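Local coordinates for protein AGR_C_1268p (Agrobacterium tumefaciens str. C58, PDB 2GHS) that probably acts as a metal-dependent gluconolactonase of the SMP-30/regucalcin family, built as a beta-propeller that is expected to bind one divalent metal cation per subunit, at residues I163-K168 against T212-G217; H242-R247 against V253-T258. All blocks are in the same frame, centred on the assembly; numbering follows the deposited sequence.

Contact 1 (I163-K168 against T212-G217)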
ATOM      1  N   ILE A 163     -14.242  -0.025  -0.687  1.00  7.34           N
ATOM      2  CA  ILE A 163     -13.289   1.056  -0.932  1.00  8.31           C
ATOM      3  C   ILE A 163     -14.045   2.350  -0.733  1.00  6.28           C
ATOM      4  O   ILE A 163     -15.127   2.566  -1.303  1.00  8.53           O
ATOM      5  CB  ILE A 163     -12.620   0.989  -2.301  1.00  6.60           C
ATOM      6  CG1 ILE A 163     -11.741  -0.258  -2.320  1.00  9.71           C
ATOM      7  CG2 ILE A 163     -11.786   2.231  -2.569  1.00  8.97           C
ATOM      8  CD1 ILE A 163     -11.092  -0.555  -3.672  1.00 12.27           C
ATOM      9  N   TYR A 164     -13.457   3.182   0.118  1.00  7.03           N
ATOM     10  CA  TYR A 164     -13.979   4.527   0.425  1.00  9.14           C
ATOM     11  C   TYR A 164     -13.069   5.645  -0.048  1.00  8.50           C
ATOM     12  O   TYR A 164     -11.856   5.481  -0.119  1.00  8.64           O
ATOM     13  CB  TYR A 164     -14.132   4.700   1.937  1.00  9.37           C
ATOM     14  CG  TYR A 164     -15.054   3.688   2.616  1.00  6.39           C
ATOM     15  CD1 TYR A 164     -14.575   2.465   3.028  1.00  9.87           C
ATOM     16  CD2 TYR A 164     -16.384   3.963   2.835  1.00  6.25           C
ATOM     17  CE1 TYR A 164     -15.393   1.548   3.663  1.00 12.85           C
ATOM     18  CE2 TYR A 164     -17.208   3.054   3.453  1.00  9.33           C
ATOM     19  CZ  TYR A 164     -16.698   1.845   3.876  1.00  9.10           C
ATOM     20  OH  TYR A 164     -17.548   0.932   4.509  1.00 10.14           O
ATOM     21  N   HIS A 165     -13.698   6.798  -0.292  1.00  9.70           N
ATOM     22  CA  HIS A 165     -13.052   8.063  -0.615  1.00  8.92           C
ATOM     23  C   HIS A 165     -13.212   8.945   0.587  1.00 10.81           C
ATOM     24  O   HIS A 165     -14.326   9.032   1.140  1.00 10.26           O
ATOM     25  CB  HIS A 165     -13.809   8.624  -1.807  1.00  9.59           C
ATOM     26  CG  HIS A 165     -13.419   9.994  -2.249  1.00  8.81           C
ATOM     27  ND1 HIS A 165     -13.946  11.141  -1.694  1.00 10.44           N
ATOM     28  CD2 HIS A 165     -12.673  10.402  -3.308  1.00  6.99           C
ATOM     29  CE1 HIS A 165     -13.493  12.195  -2.360  1.00  9.75           C
ATOM     30  NE2 HIS A 165     -12.717  11.775  -3.342  1.00  9.54           N
ATOM     31  N   VAL A 166     -12.112   9.565   1.007  1.00  8.71           N
ATOM     32  CA  VAL A 166     -12.119  10.468   2.174  1.00  9.91           C
ATOM     33  C   VAL A 166     -11.539  11.823   1.745  1.00  8.47           C
ATOM     34  O   VAL A 166     -10.411  11.902   1.289  1.00  9.25           O
ATOM     35  CB  VAL A 166     -11.314   9.908   3.321  1.00  9.12           C
ATOM     36  CG1 VAL A 166     -11.563  10.759   4.549  1.00  9.88           C
ATOM     37  CG2 VAL A 166     -11.685   8.425   3.597  1.00 12.85           C
ATOM     38  N   ALA A 167     -12.342  12.872   1.872  1.00  9.28           N
ATOM     39  CA  ALA A 167     -11.871  14.213   1.571  1.00 10.17           C
ATOM     40  C   ALA A 167     -12.390  15.163   2.622  1.00 10.63           C
ATOM     41  O   ALA A 167     -13.599  15.234   2.862  1.00  9.73           O
ATOM     42  CB  ALA A 167     -12.343  14.623   0.249  1.00 11.53           C
ATOM     43  N   LYS A 168     -11.461  15.840   3.295  1.00 10.76           N
ATOM     44  CA  LYS A 168     -11.783  16.822   4.314  1.00 12.94           C
ATOM     45  C   LYS A 168     -12.689  16.198   5.354  1.00 13.37           C
ATOM     46  O   LYS A 168     -13.670  16.819   5.803  1.00 14.82           O
ATOM     47  CB  LYS A 168     -12.415  18.085   3.712  1.00 16.38           C
ATOM     48  CG  LYS A 168     -11.555  18.711   2.649  1.00 18.42           C
ATOM     49  CD  LYS A 168     -12.101  20.028   2.159  1.00 29.88           C
ATOM     50  CE  LYS A 168     -11.050  20.782   1.356  1.00 40.04           C
ATOM     51  NZ  LYS A 168     -10.670  20.077   0.081  1.00 48.04           N
ATOM     52  N   THR A 212     -11.166  15.947  -7.871  1.00  9.95           N
ATOM     53  CA  THR A 212     -11.780  15.440  -6.663  1.00 10.20           C
ATOM     54  C   THR A 212     -11.377  14.034  -6.282  1.00 10.31           C
ATOM     55  O   THR A 212     -11.607  13.608  -5.138  1.00 12.39           O
ATOM     56  CB  THR A 212     -13.330  15.405  -6.777  1.00  8.94           C
ATOM     57  OG1 THR A 212     -13.710  14.484  -7.809  1.00 10.14           O
ATOM     58  CG2 THR A 212     -13.882  16.779  -7.120  1.00 11.54           C
ATOM     59  N   GLY A 213     -10.876  13.270  -7.236  1.00  7.89           N
ATOM     60  CA  GLY A 213     -10.631  11.837  -7.048  1.00  9.08           C
ATOM     61  C   GLY A 213     -11.857  10.957  -7.003  1.00 11.72           C
ATOM     62  O   GLY A 213     -11.763   9.811  -6.557  1.00 10.73           O
ATOM     63  N   LEU A 214     -13.013  11.485  -7.423  1.00  9.72           N
ATOM     64  CA  LEU A 214     -14.269  10.703  -7.470  1.00 10.65           C
ATOM     65  C   LEU A 214     -14.427  10.098  -8.867  1.00  9.51           C
ATOM     66  O   LEU A 214     -14.150  10.772  -9.885  1.00 10.33           O
ATOM     67  CB  LEU A 214     -15.477  11.568  -7.181  1.00 11.29           C
ATOM     68  CG  LEU A 214     -15.597  12.109  -5.770  1.00 13.14           C
ATOM     69  CD1 LEU A 214     -16.667  13.220  -5.735  1.00 15.16           C
ATOM     70  CD2 LEU A 214     -15.933  10.973  -4.828  1.00 14.02           C
ATOM     71  N   PRO A 215     -14.922   8.865  -8.938  1.00  9.55           N
ATOM     72  CA  PRO A 215     -15.217   8.244 -10.250  1.00 10.20           C
ATOM     73  C   PRO A 215     -16.196   9.042 -11.097  1.00 11.95           C
ATOM     74  O   PRO A 215     -17.161   9.617 -10.579  1.00 11.53           O
ATOM     75  CB  PRO A 215     -15.822   6.900  -9.863  1.00 11.39           C
ATOM     76  CG  PRO A 215     -15.197   6.584  -8.545  1.00 12.78           C
ATOM     77  CD  PRO A 215     -15.186   7.910  -7.840  1.00  9.03           C
ATOM     78  N   THR A 216     -15.940   9.078 -12.403  1.00  9.91           N
ATOM     79  CA  THR A 216     -16.882   9.637 -13.391  1.00 12.78           C
ATOM     80  C   THR A 216     -17.480   8.565 -14.306  1.00 15.86           C
ATOM     81  O   THR A 216     -18.204   8.875 -15.261  1.00 14.68           O
ATOM     82  CB  THR A 216     -16.182  10.639 -14.311  1.00 12.18           C
ATOM     83  OG1 THR A 216     -15.023  10.009 -14.848  1.00 13.85           O
ATOM     84  CG2 THR A 216     -15.744  11.903 -13.581  1.00 18.11           C
ATOM     85  N   GLY A 217     -17.156   7.314 -14.045  1.00 14.08           N
ATOM     86  CA  GLY A 217     -17.684   6.197 -14.800  1.00 15.77           C
ATOM     87  C   GLY A 217     -17.475   4.892 -14.062  1.00 14.47           C
ATOM     88  O   GLY A 217     -16.864   4.875 -13.007  1.00 14.28           O
TER

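Contact 2 (H242-R247 against V253-T258)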
ATOM      1  N   HIS A 242       3.110   3.187 -15.734  1.00  9.47           N
ATOM      2  CA  HIS A 242       3.226   1.742 -15.487  1.00 10.57           C
ATOM      3  C   HIS A 242       2.793   1.440 -14.077  1.00  9.33           C
ATOM      4  O   HIS A 242       3.095   2.187 -13.136  1.00 10.73           O
ATOM      5  CB  HIS A 242       4.663   1.238 -15.689  1.00  9.46           C
ATOM      6  CG  HIS A 242       5.102   1.183 -17.118  1.00  8.94           C
ATOM      7  ND1 HIS A 242       6.164   0.390 -17.554  1.00 11.46           N
ATOM      8  CD2 HIS A 242       4.693   1.888 -18.196  1.00  9.01           C
ATOM      9  CE1 HIS A 242       6.327   0.562 -18.848  1.00 11.76           C
ATOM     10  NE2 HIS A 242       5.453   1.468 -19.268  1.00 11.52           N
ATOM     11  N   ILE A 243       2.157   0.282 -13.896  1.00  8.53           N
ATOM     12  CA  ILE A 243       1.760  -0.219 -12.570  1.00  9.18           C
ATOM     13  C   ILE A 243       2.791  -1.229 -12.092  1.00  9.62           C
ATOM     14  O   ILE A 243       3.174  -2.135 -12.834  1.00  9.48           O
ATOM     15  CB  ILE A 243       0.336  -0.821 -12.634  1.00 11.39           C
ATOM     16  CG1 ILE A 243      -0.682   0.288 -12.973  1.00 13.37           C
ATOM     17  CG2 ILE A 243       0.036  -1.592 -11.349  1.00 13.27           C
ATOM     18  CD1 ILE A 243      -2.052  -0.202 -13.190  1.00 22.89           C
ATOM     19  N   TRP A 244       3.240  -1.053 -10.843  1.00  8.28           N
ATOM     20  CA  TRP A 244       4.180  -1.928 -10.210  1.00  9.57           C
ATOM     21  C   TRP A 244       3.443  -2.567  -9.028  1.00  9.33           C
ATOM     22  O   TRP A 244       3.074  -1.865  -8.091  1.00  9.17           O
ATOM     23  CB  TRP A 244       5.389  -1.141  -9.705  1.00 10.98           C
ATOM     24  CG  TRP A 244       6.213  -0.474 -10.782  1.00  8.67           C
ATOM     25  CD1 TRP A 244       5.842   0.553 -11.584  1.00  9.85           C
ATOM     26  CD2 TRP A 244       7.539  -0.840 -11.174  1.00  7.76           C
ATOM     27  NE1 TRP A 244       6.888   0.878 -12.434  1.00 10.60           N
ATOM     28  CE2 TRP A 244       7.933   0.034 -12.191  1.00  9.20           C
ATOM     29  CE3 TRP A 244       8.453  -1.786 -10.720  1.00  8.55           C
ATOM     30  CZ2 TRP A 244       9.219  -0.025 -12.792  1.00  8.71           C
ATOM     31  CZ3 TRP A 244       9.735  -1.845 -11.307  1.00  8.63           C
ATOM     32  CH2 TRP A 244      10.079  -0.981 -12.339  1.00  7.18           C
ATOM     33  N   ASN A 245       3.184  -3.863  -9.121  1.00  7.81           N
ATOM     34  CA  ASN A 245       2.297  -4.609  -8.207  1.00  8.58           C
ATOM     35  C   ASN A 245       3.043  -5.710  -7.461  1.00  8.80           C
ATOM     36  O   ASN A 245       3.661  -6.590  -8.107  1.00  9.41           O
ATOM     37  CB  ASN A 245       1.148  -5.247  -9.014  1.00  8.84           C
ATOM     38  CG  ASN A 245       0.271  -6.119  -8.175  1.00 10.58           C
ATOM     39  OD1 ASN A 245       0.160  -7.336  -8.421  1.00 11.41           O
ATOM     40  ND2 ASN A 245      -0.378  -5.519  -7.176  1.00  9.68           N
ATOM     41  N   ALA A 246       2.972  -5.683  -6.133  1.00  9.80           N
ATOM     42  CA  ALA A 246       3.505  -6.752  -5.290  1.00 10.61           C
ATOM     43  C   ALA A 246       2.604  -7.980  -5.436  1.00 10.59           C
ATOM     44  O   ALA A 246       1.389  -7.878  -5.299  1.00 11.06           O
ATOM     45  CB  ALA A 246       3.563  -6.312  -3.843  1.00 10.61           C
ATOM     46  N   ARG A 247       3.193  -9.137  -5.711  1.00  9.02           N
ATOM     47  CA  ARG A 247       2.435 -10.356  -5.951  1.00  9.93           C
ATOM     48  C   ARG A 247       2.659 -11.288  -4.766  1.00  9.58           C
ATOM     49  O   ARG A 247       3.734 -11.872  -4.608  1.00 10.29           O
ATOM     50  CB  ARG A 247       2.876 -11.030  -7.263  1.00 11.87           C
ATOM     51  CG  ARG A 247       2.067 -12.256  -7.682  1.00 19.32           C
ATOM     52  CD  ARG A 247       1.037 -11.869  -8.656  1.00 16.19           C
ATOM     53  NE  ARG A 247       0.080 -12.875  -9.094  1.00 11.77           N
ATOM     54  CZ  ARG A 247      -0.901 -12.572  -9.932  1.00 12.15           C
ATOM     55  NH1 ARG A 247      -0.917 -11.361 -10.478  1.00 10.60           N
ATOM     56  NH2 ARG A 247      -1.796 -13.468 -10.289  1.00 15.49           N
ATOM     57  N   VAL A 253       7.664  -8.205  -7.604  1.00 10.84           N
ATOM     58  CA  VAL A 253       6.924  -7.043  -8.031  1.00 10.10           C
ATOM     59  C   VAL A 253       6.798  -7.159  -9.556  1.00  8.70           C
ATOM     60  O   VAL A 253       7.807  -7.330 -10.265  1.00  9.54           O
ATOM     61  CB  VAL A 253       7.630  -5.715  -7.613  1.00 11.63           C
ATOM     62  CG1 VAL A 253       6.859  -4.478  -8.136  1.00 13.10           C
ATOM     63  CG2 VAL A 253       7.714  -5.636  -6.090  1.00 12.92           C
ATOM     64  N   ASP A 254       5.554  -7.157 -10.016  1.00  7.80           N
ATOM     65  CA  ASP A 254       5.235  -7.244 -11.433  1.00  9.18           C
ATOM     66  C   ASP A 254       5.007  -5.842 -11.981  1.00  9.38           C
ATOM     67  O   ASP A 254       4.289  -5.023 -11.376  1.00 11.23           O
ATOM     68  CB  ASP A 254       3.979  -8.086 -11.612  1.00  8.65           C
ATOM     69  CG  ASP A 254       4.254  -9.553 -11.397  1.00 13.24           C
ATOM     70  OD1 ASP A 254       5.352 -10.017 -11.860  1.00 11.51           O
ATOM     71  OD2 ASP A 254       3.416 -10.247 -10.776  1.00 12.26           O
ATOM     72  N   ARG A 255       5.547  -5.601 -13.161  1.00  6.73           N
ATOM     73  CA  ARG A 255       5.381  -4.336 -13.854  1.00  7.21           C
ATOM     74  C   ARG A 255       4.570  -4.531 -15.150  1.00  8.31           C
ATOM     75  O   ARG A 255       4.832  -5.420 -15.966  1.00  8.30           O
ATOM     76  CB  ARG A 255       6.741  -3.755 -14.158  1.00  6.84           C
ATOM     77  CG  ARG A 255       6.765  -2.469 -14.933  1.00  8.50           C
ATOM     78  CD  ARG A 255       8.223  -2.116 -15.289  1.00 10.17           C
ATOM     79  NE  ARG A 255       8.395  -0.854 -16.029  1.00  8.98           N
ATOM     80  CZ  ARG A 255       9.585  -0.430 -16.414  1.00  8.52           C
ATOM     81  NH1 ARG A 255      10.672  -1.138 -16.142  1.00  9.18           N
ATOM     82  NH2 ARG A 255       9.698   0.699 -17.066  1.00  8.58           N
ATOM     83  N   TYR A 256       3.572  -3.672 -15.256  1.00  6.79           N
ATOM     84  CA  TYR A 256       2.645  -3.604 -16.403  1.00  7.12           C
ATOM     85  C   TYR A 256       2.694  -2.285 -17.125  1.00  9.52           C
ATOM     86  O   TYR A 256       2.659  -1.218 -16.487  1.00 10.32           O
ATOM     87  CB  TYR A 256       1.245  -3.807 -15.886  1.00  8.86           C
ATOM     88  CG  TYR A 256       1.043  -5.133 -15.133  1.00  8.59           C
ATOM     89  CD1 TYR A 256       1.249  -5.225 -13.750  1.00  9.61           C
ATOM     90  CD2 TYR A 256       0.647  -6.275 -15.806  1.00 11.62           C
ATOM     91  CE1 TYR A 256       1.065  -6.440 -13.075  1.00 10.43           C
ATOM     92  CE2 TYR A 256       0.454  -7.481 -15.125  1.00 11.21           C
ATOM     93  CZ  TYR A 256       0.665  -7.563 -13.769  1.00 10.09           C
ATOM     94  OH  TYR A 256       0.462  -8.773 -13.093  1.00 13.42           O
ATOM     95  N   ASP A 257       2.685  -2.356 -18.447  1.00  9.20           N
ATOM     96  CA  ASP A 257       2.768  -1.140 -19.267  1.00  9.90           C
ATOM     97  C   ASP A 257       1.401  -0.513 -19.350  1.00 11.32           C
ATOM     98  O   ASP A 257       0.480  -0.967 -18.675  1.00 12.50           O
ATOM     99  CB  ASP A 257       3.383  -1.434 -20.622  1.00 11.81           C
ATOM    100  CG  ASP A 257       2.479  -2.277 -21.548  1.00 11.36           C
ATOM    101  OD1 ASP A 257       1.238  -2.384 -21.301  1.00 13.35           O
ATOM    102  OD2 ASP A 257       3.038  -2.799 -22.543  1.00 16.05           O
ATOM    103  N   THR A 258       1.254   0.585 -20.094  1.00 12.97           N
ATOM    104  CA  THR A 258      -0.021   1.279 -20.023  1.00 14.91           C
ATOM    105  C   THR A 258      -1.123   0.570 -20.831  1.00 15.03           C
ATOM    106  O   THR A 258      -2.283   1.016 -20.767  1.00 19.28           O
ATOM    107  CB  THR A 258       0.062   2.728 -20.501  1.00 18.10           C
ATOM    108  OG1 THR A 258       0.432   2.737 -21.877  1.00 18.86           O
ATOM    109  CG2 THR A 258       1.109   3.533 -19.677  1.00 21.30           C
TER
HETATM  110  O   HOH W   1       3.298   1.798 -21.847  1.00 32.48           O
HETATM  111  O   HOH W   2       0.907  -9.066 -10.507  1.00 12.06           O

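Contact 1 (I163-K168 against T212-G217)
His165 reaches from its strand to the turn at Thr212-Leu214 and makes nearly the whole of this contact. Its CB leaves the backbone toward the loop, and with CG anti to the backbone N (chi1 174°) the imidazole is carried straight out to the turn. From CG onward, every ring atom lies under one methyl group: Leu214 CD2 sits 3.5 Å from the centroid of the His165 ring and almost exactly on its normal, a CH-pi contact over the face. Along the rim, CD2 of His165 comes 3.4 Å from Gly213 O. At the tip, NE2 of His165 donates to Thr212 O at 2.8 Å, with the acceptor in the ring plane and a nearly straight N-H...O angle of 170°. One edge bond and one covered face together fix the rotation of the imidazole. Leu214 N braces the accepting turn, donating to Thr212 OG1 at 3.1 Å in an ST turn, and Gly213 (phi 73°) lies between the residue offering its carbonyl to the ring edge and the one laying its methyl over the face. Trp148 NE1 holds Gly213 O from strand 147-153. This is structural packing within a beta-propeller, away from its metal and substrate sites, tying strand 161-167 to the loop between strands 202-207 and 220-224. The His165 side chain also packs on Leu174 of strand 170-186 and on Ala146, just before strand 147-153.

Contact 2 (H242-R247 against V253-T258)
Two antiparallel hydrogen-bonded pairs, Ile243 with Tyr256 and Asn245 with Asp254, join the strands through four hydrogen bonds, the shortest from Asp254 N to Asn245 O at 2.7 Å. On the face bearing Trp244, Arg255 has CG anti to the backbone N (chi1 177°) and a chain extended to NE; it runs alongside the indole, its CD 3.4 Å from Trp244 CZ2 in a CH-pi contact over the ring face and its guanidinium plane only 20° from the ring. Arg255 NE then donates to His242 ND1 at 3.0 Å, somewhat out of the imidazole plane, while Asp257 CA makes a CH-pi contact over one face of that imidazole, 3.7 Å from its centroid. On the other face a single water gathers four side chains: it donates to Asn245 OD1 and Asp254 OD2 and accepts from Arg247 NH1 and, at 2.6 Å, from Tyr256 OH. A second shell positions these groups: Asp254 forms a salt bridge with Arg265, Asn245 ND2 bonds Ser235, Arg247 is held by the carbonyls of Ile228 and Lys229, and Trp244 NE1 meets Asp238. The hairpin lies between strands 231-237 and 262-267 in one propeller sheet, with Ala246 close to Asp233, the predicted proton donor/acceptor.

How the contacts relate
Contact 2 is the more buried of the two and belongs to the interior of one sheet, where neighbouring strands of a hairpin share backbone hydrogen bonds. Contact 1 lies farther out, its centre about 17 Å from that of the chain, against about 13 Å for contact 2, and joins a strand to a loop more than 40 residues on. Their chemistry follows: a single imidazole held by one hydrogen bond at its edge and one methyl group over its face in contact 1, a polar, water-centred network plus an arginine chain lying along an indole in contact 2. They share no strands, their centres are about 23 Å apart, and only contact 2 approaches the predicted metal and catalytic residues.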